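Local coordinates for protein shikimate kinase (Bacteroides thetaiotaomicron, PDB 3VAA) that probably catalyses the magnesium-dependent, ATP-driven phosphorylation of the 3-hydroxyl group of shikimate, the fifth of seven steps leading to chorismate, at residues Trp58-Arg63 / Ala78-Leu83; Met87-Ala92 / Phe108-Glu113; Arg134-Lys139 / Gly147-Glu152. All blocks are in the same frame, centred on the assembly; numbering follows the deposited sequence.

Contact 1. Residues Trp58-Arg63 / Ala78-Leu83; sequences WYIEER and AGFREL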
loop_
_atom_site.group_PDB
_atom_site.type_symbol
_atom_site.label_atom_id
_atom_site.label_comp_id
_atom_site.label_asym_id
_atom_site.label_seq_id
_atom_site.Cartn_x
_atom_site.Cartn_y
_atom_site.Cartn_z
ATOM N N TRP A 58 0.198 -5.808 9.278
ATOM C CA TRP A 58 0.351 -7.114 9.938
ATOM C C TRP A 58 1.513 -7.045 10.919
ATOM O O TRP A 58 1.418 -7.537 12.056
ATOM C CB TRP A 58 0.576 -8.233 8.903
ATOM C CG TRP A 58 0.993 -9.561 9.485
ATOM C CD1 TRP A 58 0.174 -10.550 9.934
ATOM C CD2 TRP A 58 2.339 -10.036 9.671
ATOM N NE1 TRP A 58 0.921 -11.612 10.401
ATOM C CE2 TRP A 58 2.252 -11.323 10.248
ATOM C CE3 TRP A 58 3.608 -9.495 9.410
ATOM C CZ2 TRP A 58 3.385 -12.085 10.564
ATOM C CZ3 TRP A 58 4.737 -10.247 9.732
ATOM C CH2 TRP A 58 4.613 -11.535 10.303
ATOM N N TYR A 59 2.612 -6.423 10.484
ATOM C CA TYR A 59 3.805 -6.311 11.332
ATOM C C TYR A 59 3.487 -5.547 12.632
ATOM O O TYR A 59 3.888 -5.943 13.741
ATOM C CB TYR A 59 4.933 -5.656 10.541
ATOM C CG TYR A 59 6.225 -5.587 11.284
ATOM C CD1 TYR A 59 7.107 -6.655 11.273
ATOM C CD2 TYR A 59 6.580 -4.452 12.015
ATOM C CE1 TYR A 59 8.300 -6.600 11.970
ATOM C CE2 TYR A 59 7.769 -4.387 12.695
ATOM C CZ TYR A 59 8.626 -5.474 12.680
ATOM O OH TYR A 59 9.829 -5.436 13.365
ATOM N N ILE A 60 2.741 -4.468 12.483
ATOM C CA ILE A 60 2.292 -3.649 13.614
ATOM C C ILE A 60 1.477 -4.502 14.608
ATOM O O ILE A 60 1.730 -4.470 15.808
ATOM C CB ILE A 60 1.444 -2.472 13.111
ATOM C CG1 ILE A 60 2.338 -1.393 12.473
ATOM C CG2 ILE A 60 0.610 -1.885 14.269
ATOM C CD1 ILE A 60 1.553 -0.320 11.632
ATOM N N GLU A 61 0.531 -5.287 14.095
ATOM C CA GLU A 61 -0.306 -6.122 14.969
ATOM C C GLU A 61 0.503 -7.180 15.697
ATOM O O GLU A 61 0.210 -7.499 16.871
ATOM C CB GLU A 61 -1.464 -6.754 14.188
ATOM C CG GLU A 61 -2.373 -5.720 13.535
ATOM C CD GLU A 61 -3.691 -6.288 13.010
ATOM O OE1 GLU A 61 -3.920 -7.521 13.115
ATOM O OE2 GLU A 61 -4.522 -5.479 12.534
ATOM N N GLU A 62 1.497 -7.749 15.010
ATOM C CA GLU A 62 2.394 -8.739 15.637
ATOM C C GLU A 62 3.211 -8.127 16.786
ATOM O O GLU A 62 3.427 -8.753 17.815
ATOM C CB GLU A 62 3.370 -9.321 14.615
ATOM C CG GLU A 62 2.762 -10.260 13.610
ATOM C CD GLU A 62 2.298 -11.571 14.209
ATOM O OE1 GLU A 62 1.343 -12.158 13.665
ATOM O OE2 GLU A 62 2.870 -12.022 15.223
ATOM N N ARG A 63 3.680 -6.903 16.596
ATOM C CA ARG A 63 4.508 -6.246 17.609
ATOM C C ARG A 63 3.750 -5.787 18.835
ATOM O O ARG A 63 4.250 -5.893 19.961
ATOM C CB ARG A 63 5.262 -5.066 16.987
ATOM C CG ARG A 63 6.420 -5.530 16.116
ATOM C CD ARG A 63 7.666 -5.894 16.903
ATOM N NE ARG A 63 8.488 -4.707 17.187
ATOM C CZ ARG A 63 8.453 -3.993 18.305
ATOM N NH1 ARG A 63 7.679 -4.350 19.323
ATOM N NH2 ARG A 63 9.231 -2.931 18.417
ATOM N N ALA A 78 -2.845 10.546 15.985
ATOM C CA ALA A 78 -1.447 10.937 16.164
ATOM C C ALA A 78 -0.597 9.801 16.725
ATOM O O ALA A 78 0.491 9.552 16.245
ATOM C CB ALA A 78 -1.341 12.176 17.066
ATOM N N GLY A 79 -1.112 9.116 17.744
ATOM C CA GLY A 79 -0.383 8.034 18.385
ATOM C C GLY A 79 -0.218 6.857 17.450
ATOM O O GLY A 79 0.861 6.244 17.392
ATOM N N PHE A 80 -1.267 6.512 16.715
ATOM C CA PHE A 80 -1.137 5.421 15.766
ATOM C C PHE A 80 -0.119 5.749 14.674
ATOM O O PHE A 80 0.702 4.886 14.279
ATOM C CB PHE A 80 -2.460 5.041 15.116
ATOM C CG PHE A 80 -2.301 3.949 14.114
ATOM C CD1 PHE A 80 -2.237 2.635 14.525
ATOM C CD2 PHE A 80 -2.146 4.234 12.775
ATOM C CE1 PHE A 80 -2.058 1.618 13.612
ATOM C CE2 PHE A 80 -1.969 3.216 11.848
ATOM C CZ PHE A 80 -1.922 1.907 12.275
ATOM N N ARG A 81 -0.155 6.980 14.164
ATOM C CA ARG A 81 0.800 7.354 13.111
ATOM C C ARG A 81 2.258 7.339 13.596
ATOM O O ARG A 81 3.166 7.020 12.828
ATOM C CB ARG A 81 0.453 8.685 12.474
ATOM C CG ARG A 81 -0.899 8.678 11.755
ATOM C CD ARG A 81 -0.922 7.662 10.632
ATOM N NE ARG A 81 -2.256 7.588 10.033
ATOM C CZ ARG A 81 -2.631 6.710 9.117
ATOM N NH1 ARG A 81 -1.785 5.806 8.635
ATOM N NH2 ARG A 81 -3.872 6.749 8.645
ATOM N N GLU A 82 2.473 7.706 14.857
ATOM C CA GLU A 82 3.830 7.621 15.449
ATOM C C GLU A 82 4.293 6.154 15.486
ATOM O O GLU A 82 5.406 5.833 15.097
ATOM C CB GLU A 82 3.826 8.210 16.849
ATOM C CG GLU A 82 5.166 8.207 17.566
ATOM C CD GLU A 82 5.012 8.794 18.963
ATOM O OE1 GLU A 82 5.027 10.022 19.087
ATOM O OE2 GLU A 82 4.894 8.024 19.909
ATOM N N LEU A 83 3.428 5.250 15.929
ATOM C CA LEU A 83 3.835 3.855 16.001
ATOM C C LEU A 83 4.045 3.257 14.610
ATOM O O LEU A 83 4.972 2.461 14.401
ATOM C CB LEU A 83 2.852 3.033 16.834
ATOM C CG LEU A 83 1.517 2.548 16.422
ATOM C CD1 LEU A 83 1.612 1.323 15.507
ATOM C CD2 LEU A 83 0.834 2.177 17.746
#
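F80 and L83, one helical turn apart on helix 68-91, receive I60 of helix 56-64 in the buried helix-helix contact of the part of the P-loop kinase fold that in shikimate kinases surrounds shikimate. F80 comes first. Its CG lies anti to the backbone N (chi1 178°), which swings the ring toward the other helix even though its CB does not head there, and its tip atom CZ stands 4.2 Å from I60 CD1. Phenylalanine has the reach for this. The two side chains cross at about a right angle, and the CD1 methyl approaches the ring obliquely. Branching at CB suits I60 to its place, because CG2 and the CG1-CD1 arm reach L83 and F80 at the same time, while L71 and M87 further enclose it. R81 follows and turns off this face; its NH1 pairs with E84, and it is predicted to bind the substrate, as is D57 of helix 56-64, whose side chain lies about 4 Å from that of I60. A leucine, with no polar group to satisfy, then suits the buried side of helix 68-91. L83 has its CG lodged between the backbone N and the carbonyl carbon (chi1 77°), an uncommon choice on a helix. This rotation carries one methyl into the closest meeting of the two segments, L83 CD1 against I60 CG2 at 3.6 Å.

Contact 2. Residues Met87-Ala92 / Phe108-Glu113; sequences MLHEVA and FYDNME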
loop_
_atom_site.group_PDB
_atom_site.type_symbol
_atom_site.label_atom_id
_atom_site.label_comp_id
_atom_site.label_asym_id
_atom_site.label_seq_id
_atom_site.Cartn_x
_atom_site.Cartn_y
_atom_site.Cartn_z
ATOM N N MET A 87 7.427 1.509 13.227
ATOM C CA MET A 87 7.467 0.177 12.677
ATOM C C MET A 87 7.997 0.193 11.225
ATOM O O MET A 87 8.702 -0.741 10.808
ATOM C CB MET A 87 6.099 -0.497 12.783
ATOM C CG MET A 87 5.661 -0.822 14.222
ATOM S SD MET A 87 6.887 -1.711 15.201
ATOM C CE MET A 87 7.797 -0.363 16.022
ATOM N N LEU A 88 7.682 1.234 10.477
ATOM C CA LEU A 88 8.250 1.433 9.135
ATOM C C LEU A 88 9.782 1.446 9.249
ATOM O O LEU A 88 10.477 0.808 8.453
ATOM C CB LEU A 88 7.767 2.737 8.518
ATOM C CG LEU A 88 8.360 3.126 7.157
ATOM C CD1 LEU A 88 8.080 2.027 6.117
ATOM C CD2 LEU A 88 7.796 4.487 6.686
ATOM N N HIS A 89 10.319 2.152 10.253
ATOM C CA HIS A 89 11.764 2.186 10.444
ATOM C C HIS A 89 12.347 0.822 10.789
ATOM O O HIS A 89 13.472 0.522 10.405
ATOM C CB HIS A 89 12.156 3.294 11.433
ATOM C CG HIS A 89 12.065 4.658 10.836
ATOM N ND1 HIS A 89 13.153 5.493 10.728
ATOM C CD2 HIS A 89 11.044 5.289 10.206
ATOM C CE1 HIS A 89 12.791 6.609 10.120
ATOM N NE2 HIS A 89 11.517 6.514 9.790
ATOM N N GLU A 90 11.597 0.003 11.507
ATOM C CA GLU A 90 12.054 -1.342 11.814
ATOM C C GLU A 90 12.102 -2.227 10.566
ATOM O O GLU A 90 13.107 -2.901 10.319
ATOM C CB GLU A 90 11.174 -2.003 12.873
ATOM C CG GLU A 90 11.330 -1.434 14.252
ATOM C CD GLU A 90 10.769 -2.348 15.329
ATOM O OE1 GLU A 90 10.249 -3.433 14.988
ATOM O OE2 GLU A 90 10.836 -1.998 16.521
ATOM N N VAL A 91 11.016 -2.224 9.778
ATOM C CA VAL A 91 10.967 -3.118 8.603
ATOM C C VAL A 91 11.934 -2.643 7.536
ATOM O O VAL A 91 12.403 -3.433 6.718
ATOM C CB VAL A 91 9.525 -3.304 8.034
ATOM C CG1 VAL A 91 8.596 -3.896 9.122
ATOM C CG2 VAL A 91 8.948 -2.018 7.497
ATOM N N ALA A 92 12.246 -1.360 7.534
ATOM C CA ALA A 92 13.177 -0.802 6.554
ATOM C C ALA A 92 14.613 -1.342 6.726
ATOM O O ALA A 92 15.454 -1.147 5.848
ATOM C CB ALA A 92 13.153 0.712 6.619
ATOM N N PHE A 108 2.613 10.977 6.430
ATOM C CA PHE A 108 3.089 11.435 7.733
ATOM C C PHE A 108 4.589 11.406 7.887
ATOM O O PHE A 108 5.295 10.670 7.167
ATOM C CB PHE A 108 2.417 10.595 8.808
ATOM C CG PHE A 108 0.932 10.708 8.784
ATOM C CD1 PHE A 108 0.298 11.802 9.359
ATOM C CD2 PHE A 108 0.177 9.761 8.138
ATOM C CE1 PHE A 108 -1.084 11.923 9.312
ATOM C CE2 PHE A 108 -1.200 9.878 8.074
ATOM C CZ PHE A 108 -1.826 10.950 8.652
ATOM N N TYR A 109 5.070 12.209 8.846
ATOM C CA TYR A 109 6.507 12.321 9.137
ATOM C C TYR A 109 7.276 12.526 7.836
ATOM O O TYR A 109 6.798 13.263 6.960
ATOM C CB TYR A 109 6.979 11.090 9.938
ATOM C CG TYR A 109 6.321 11.011 11.303
ATOM C CD1 TYR A 109 6.857 11.698 12.391
ATOM C CD2 TYR A 109 5.166 10.280 11.507
ATOM C CE1 TYR A 109 6.247 11.656 13.635
ATOM C CE2 TYR A 109 4.537 10.245 12.747
ATOM C CZ TYR A 109 5.086 10.921 13.805
ATOM O OH TYR A 109 4.491 10.884 15.034
ATOM N N ASP A 110 8.462 11.915 7.706
ATOM C CA ASP A 110 9.203 11.921 6.438
ATOM C C ASP A 110 9.099 10.514 5.829
ATOM O O ASP A 110 10.008 10.057 5.132
ATOM C CB ASP A 110 10.685 12.258 6.677
ATOM C CG ASP A 110 11.374 11.275 7.631
ATOM O OD1 ASP A 110 10.666 10.544 8.374
ATOM O OD2 ASP A 110 12.635 11.256 7.648
ATOM N N ASN A 111 7.981 9.835 6.068
ATOM C CA ASN A 111 7.838 8.426 5.653
ATOM C C ASN A 111 8.138 8.164 4.178
ATOM O O ASN A 111 8.805 7.186 3.857
ATOM C CB ASN A 111 6.440 7.909 5.990
ATOM C CG ASN A 111 6.208 7.694 7.498
ATOM O OD1 ASN A 111 7.114 7.821 8.331
ATOM N ND2 ASN A 111 4.958 7.356 7.846
ATOM N N MET A 112 7.637 9.021 3.290
ATOM C CA MET A 112 7.855 8.806 1.856
ATOM C C MET A 112 9.315 9.049 1.510
ATOM O O MET A 112 9.927 8.255 0.805
ATOM C CB MET A 112 6.944 9.677 0.994
ATOM C CG MET A 112 7.067 9.391 -0.539
ATOM S SD MET A 112 6.744 7.669 -1.008
ATOM C CE MET A 112 5.423 7.556 0.018
ATOM N N GLU A 113 9.882 10.129 2.039
ATOM C CA GLU A 113 11.269 10.464 1.782
ATOM C C GLU A 113 12.166 9.343 2.330
ATOM O O GLU A 113 13.160 8.955 1.701
ATOM C CB GLU A 113 11.575 11.818 2.415
ATOM C CG GLU A 113 12.996 12.286 2.349
ATOM C CD GLU A 113 13.194 13.555 3.171
ATOM O OE1 GLU A 113 12.906 14.654 2.656
ATOM O OE2 GLU A 113 13.638 13.446 4.335
HETATM O O HOH W 1 9.843 8.097 8.354
#
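A type II' turn from F108 to N111, leading straight into helix 111-118, sets N111 against L88 and D110 near H89 on the last turns of helix 68-91. The turn is closed by N111 N bonding to F108 O at 3.0 Å. Y109 holds its first central position with a positive phi of 48°, unusual for a residue with a side chain. The apolar part of the contact is a methyl on an amide. With chi1 at 176° the L88 side chain points away from its own amide nitrogen, and its CD2 branch lies over the flat side of the N111 amide, 3.7 Å from N111 CG and equally close to N111 CB. A leucine suits this spot, since it covers the amide while asking for no polar partner. Asparagine suits the other side because its two ends serve different needs: N111 ND2 gives its bond to the carbonyl oxygen of A105, while N111 OD1 accepts from a water at 2.7 Å. The same water holds the polar part together. It also donates to D110 OD1, at 2.6 Å, and meets H89 NE2 at 2.7 Å, lying in the imidazole plane at the ring's edge. Three side chains thus grip one water, which bridges the 4.4 Å between H89 NE2 and D110 OD1. D110 holds the N-cap position, yet its side chain makes no capping bond and turns its OD1 to the water. Around this, the H89 ring stacks on F114, and L88 continues onto M115 of helix 111-118 and F29 of strand 27-31, so that the end of helix 68-91 rests on both that helix and the central strand of the parallel sheet.

Contact 3. Residues Arg134-Lys139 / Gly147-Glu152; sequences RLRIAK and GKEDDE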
loop_
_atom_site.group_PDB
_atom_site.type_symbol
_atom_site.label_atom_id
_atom_site.label_comp_id
_atom_site.label_asym_id
_atom_site.label_seq_id
_atom_site.Cartn_x
_atom_site.Cartn_y
_atom_site.Cartn_z
ATOM N N ARG A 134 -13.478 -2.208 -7.625
ATOM C CA ARG A 134 -12.869 -3.092 -6.642
ATOM C C ARG A 134 -13.404 -2.893 -5.234
ATOM O O ARG A 134 -13.666 -3.856 -4.531
ATOM C CB ARG A 134 -11.351 -2.924 -6.610
ATOM C CG ARG A 134 -10.651 -3.383 -7.874
ATOM C CD ARG A 134 -9.155 -3.042 -7.783
ATOM N NE ARG A 134 -8.409 -3.545 -8.926
ATOM C CZ ARG A 134 -7.122 -3.296 -9.156
ATOM N NH1 ARG A 134 -6.406 -2.541 -8.328
ATOM N NH2 ARG A 134 -6.549 -3.792 -10.239
ATOM N N LEU A 135 -13.572 -1.637 -4.828
ATOM C CA LEU A 135 -14.021 -1.338 -3.478
ATOM C C LEU A 135 -15.499 -1.660 -3.293
ATOM O O LEU A 135 -15.904 -2.051 -2.207
ATOM C CB LEU A 135 -13.665 0.107 -3.098
ATOM C CG LEU A 135 -12.149 0.337 -2.990
ATOM C CD1 LEU A 135 -11.801 1.812 -2.851
ATOM C CD2 LEU A 135 -11.516 -0.452 -1.839
ATOM N N ARG A 136 -16.288 -1.496 -4.351
ATOM C CA ARG A 136 -17.708 -1.884 -4.338
ATOM C C ARG A 136 -17.831 -3.366 -4.045
ATOM O O ARG A 136 -18.649 -3.803 -3.233
ATOM C CB ARG A 136 -18.329 -1.660 -5.714
ATOM C CG ARG A 136 -19.237 -0.482 -5.872
ATOM C CD ARG A 136 -19.840 -0.536 -7.283
ATOM N NE ARG A 136 -21.283 -0.358 -7.269
ATOM C CZ ARG A 136 -22.045 -0.364 -8.357
ATOM N NH1 ARG A 136 -21.495 -0.520 -9.556
ATOM N NH2 ARG A 136 -23.360 -0.210 -8.247
ATOM N N ILE A 137 -17.025 -4.147 -4.749
ATOM C CA ILE A 137 -17.032 -5.601 -4.591
ATOM C C ILE A 137 -16.504 -6.028 -3.228
ATOM O O ILE A 137 -16.943 -7.036 -2.674
ATOM C CB ILE A 137 -16.220 -6.264 -5.715
ATOM C CG1 ILE A 137 -16.941 -6.068 -7.043
ATOM C CG2 ILE A 137 -16.072 -7.739 -5.461
ATOM C CD1 ILE A 137 -18.288 -6.752 -7.118
ATOM N N ALA A 138 -15.578 -5.239 -2.684
ATOM C CA ALA A 138 -14.997 -5.498 -1.367
ATOM C C ALA A 138 -15.611 -4.593 -0.282
ATOM O O ALA A 138 -15.007 -4.412 0.779
ATOM C CB ALA A 138 -13.491 -5.255 -1.412
ATOM N N LYS A 139 -16.796 -4.037 -0.544
ATOM C CA LYS A 139 -17.461 -3.093 0.381
ATOM C C LYS A 139 -17.505 -3.593 1.821
ATOM O O LYS A 139 -17.204 -2.844 2.752
ATOM C CB LYS A 139 -18.888 -2.791 -0.109
ATOM C CG LYS A 139 -19.757 -1.975 0.870
ATOM C CD LYS A 139 -19.297 -0.525 1.015
ATOM C CE LYS A 139 -19.611 0.296 -0.232
ATOM N NZ LYS A 139 -21.083 0.317 -0.507
ATOM N N GLY A 147 -22.553 2.238 3.391
ATOM C CA GLY A 147 -23.647 3.158 3.083
ATOM C C GLY A 147 -23.422 4.049 1.867
ATOM O O GLY A 147 -24.361 4.682 1.389
ATOM N N LYS A 148 -22.195 4.093 1.349
ATOM C CA LYS A 148 -21.896 4.941 0.190
ATOM C C LYS A 148 -22.089 4.178 -1.114
ATOM O O LYS A 148 -21.542 3.090 -1.285
ATOM C CB LYS A 148 -20.471 5.466 0.255
ATOM C CG LYS A 148 -20.152 6.232 1.530
ATOM C CD LYS A 148 -18.740 6.794 1.481
ATOM C CE LYS A 148 -18.281 7.309 2.845
ATOM N NZ LYS A 148 -19.144 8.396 3.389
ATOM N N GLU A 149 -22.866 4.764 -2.021
ATOM C CA GLU A 149 -23.113 4.185 -3.334
ATOM C C GLU A 149 -22.920 5.226 -4.452
ATOM O O GLU A 149 -22.823 6.448 -4.210
ATOM C CB GLU A 149 -24.540 3.623 -3.415
ATOM C CG GLU A 149 -24.878 2.499 -2.412
ATOM C CD GLU A 149 -24.193 1.162 -2.718
ATOM O OE1 GLU A 149 -23.601 1.018 -3.811
ATOM O OE2 GLU A 149 -24.265 0.243 -1.867
ATOM N N ASP A 150 -22.804 4.697 -5.664
ATOM C CA ASP A 150 -22.696 5.473 -6.881
ATOM C C ASP A 150 -21.865 6.749 -6.725
ATOM O O ASP A 150 -20.696 6.680 -6.330
ATOM C CB ASP A 150 -24.107 5.766 -7.401
ATOM C CG ASP A 150 -24.903 4.500 -7.653
ATOM O OD1 ASP A 150 -24.299 3.400 -7.657
ATOM O OD2 ASP A 150 -26.127 4.603 -7.851
ATOM N N ASP A 151 -22.476 7.903 -6.995
ATOM C CA ASP A 151 -21.754 9.182 -6.981
ATOM C C ASP A 151 -21.126 9.502 -5.621
ATOM O O ASP A 151 -20.035 10.080 -5.558
ATOM C CB ASP A 151 -22.696 10.310 -7.433
ATOM C CG ASP A 151 -21.955 11.567 -7.873
ATOM O OD1 ASP A 151 -20.700 11.599 -7.826
ATOM O OD2 ASP A 151 -22.643 12.530 -8.287
ATOM N N GLU A 152 -21.793 9.121 -4.533
ATOM C CA GLU A 152 -21.246 9.386 -3.209
ATOM C C GLU A 152 -19.950 8.603 -2.987
ATOM O O GLU A 152 -18.957 9.152 -2.482
ATOM C CB GLU A 152 -22.248 9.032 -2.117
ATOM C CG GLU A 152 -21.761 9.389 -0.732
ATOM C CD GLU A 152 -22.721 8.989 0.373
ATOM O OE1 GLU A 152 -23.772 8.373 0.082
ATOM O OE2 GLU A 152 -22.405 9.289 1.545
HETATM O O HOH W 2 -22.796 -0.186 1.857
HETATM O O HOH W 3 -21.278 0.290 -3.315
#
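K139 NZ is gripped from several directions where the chain leaves helix 128-137 and returns toward helix 150-168, the two ends of the region that probably corresponds to the lid of shikimate kinases. The ammonium donates to K148 O at 2.9 Å; the angle at the carbonyl is 151° and the donor is tilted 25° from its plane. It also forms a salt bridge with E149 OE2 at 3.5 Å. Two waters complete the grip: one accepts from K139 NZ at 3.0 Å and also from the backbone N of G147, while the other accepts from K139 NZ at 2.8 Å and donates onward to E149 OE1. Lysine suits this place because its flexible chain, bent at chi2, chi3 and chi4, can fold its charge back to a backbone carbonyl and a carboxylate together. G147 suits its own, since its positive phi would jam a CB against the preceding carbonyl. The intervening loop, probably the lid, includes R142, predicted to bind ATP, and these bonds join its two ends. Nearer the solvent the pairing is looser. R136, its chain bent at chi3, brings NH2 toward D150, but their planes stand 79° apart and D150 OD1 lies well out of the guanidinium plane. This salt bridge is therefore long and purely electrostatic, with R136 NH2 3.8 Å from D150 OD1.

The three contacts follow one another along the chain, each closing before the next opens. Contacts 1 and 2 share helix 68-91, their centres 11 Å apart, and they touch directly: E90, one turn beyond M87, accepts a probable hydrogen bond from Y59 and forms a salt bridge with R63, while F108 packs on R81. Helix 68-91 thus ties helix 56-64 to helix 111-118 and, through contact 2, to the parallel sheet. Contact 3 stands apart, its centre 27 Å from that of contact 1 and 30 Å from that of contact 2, across the chain's centre from the latter. The probable shikimate-binding side and the lid-like loop are thus separate parts of one kinase fold.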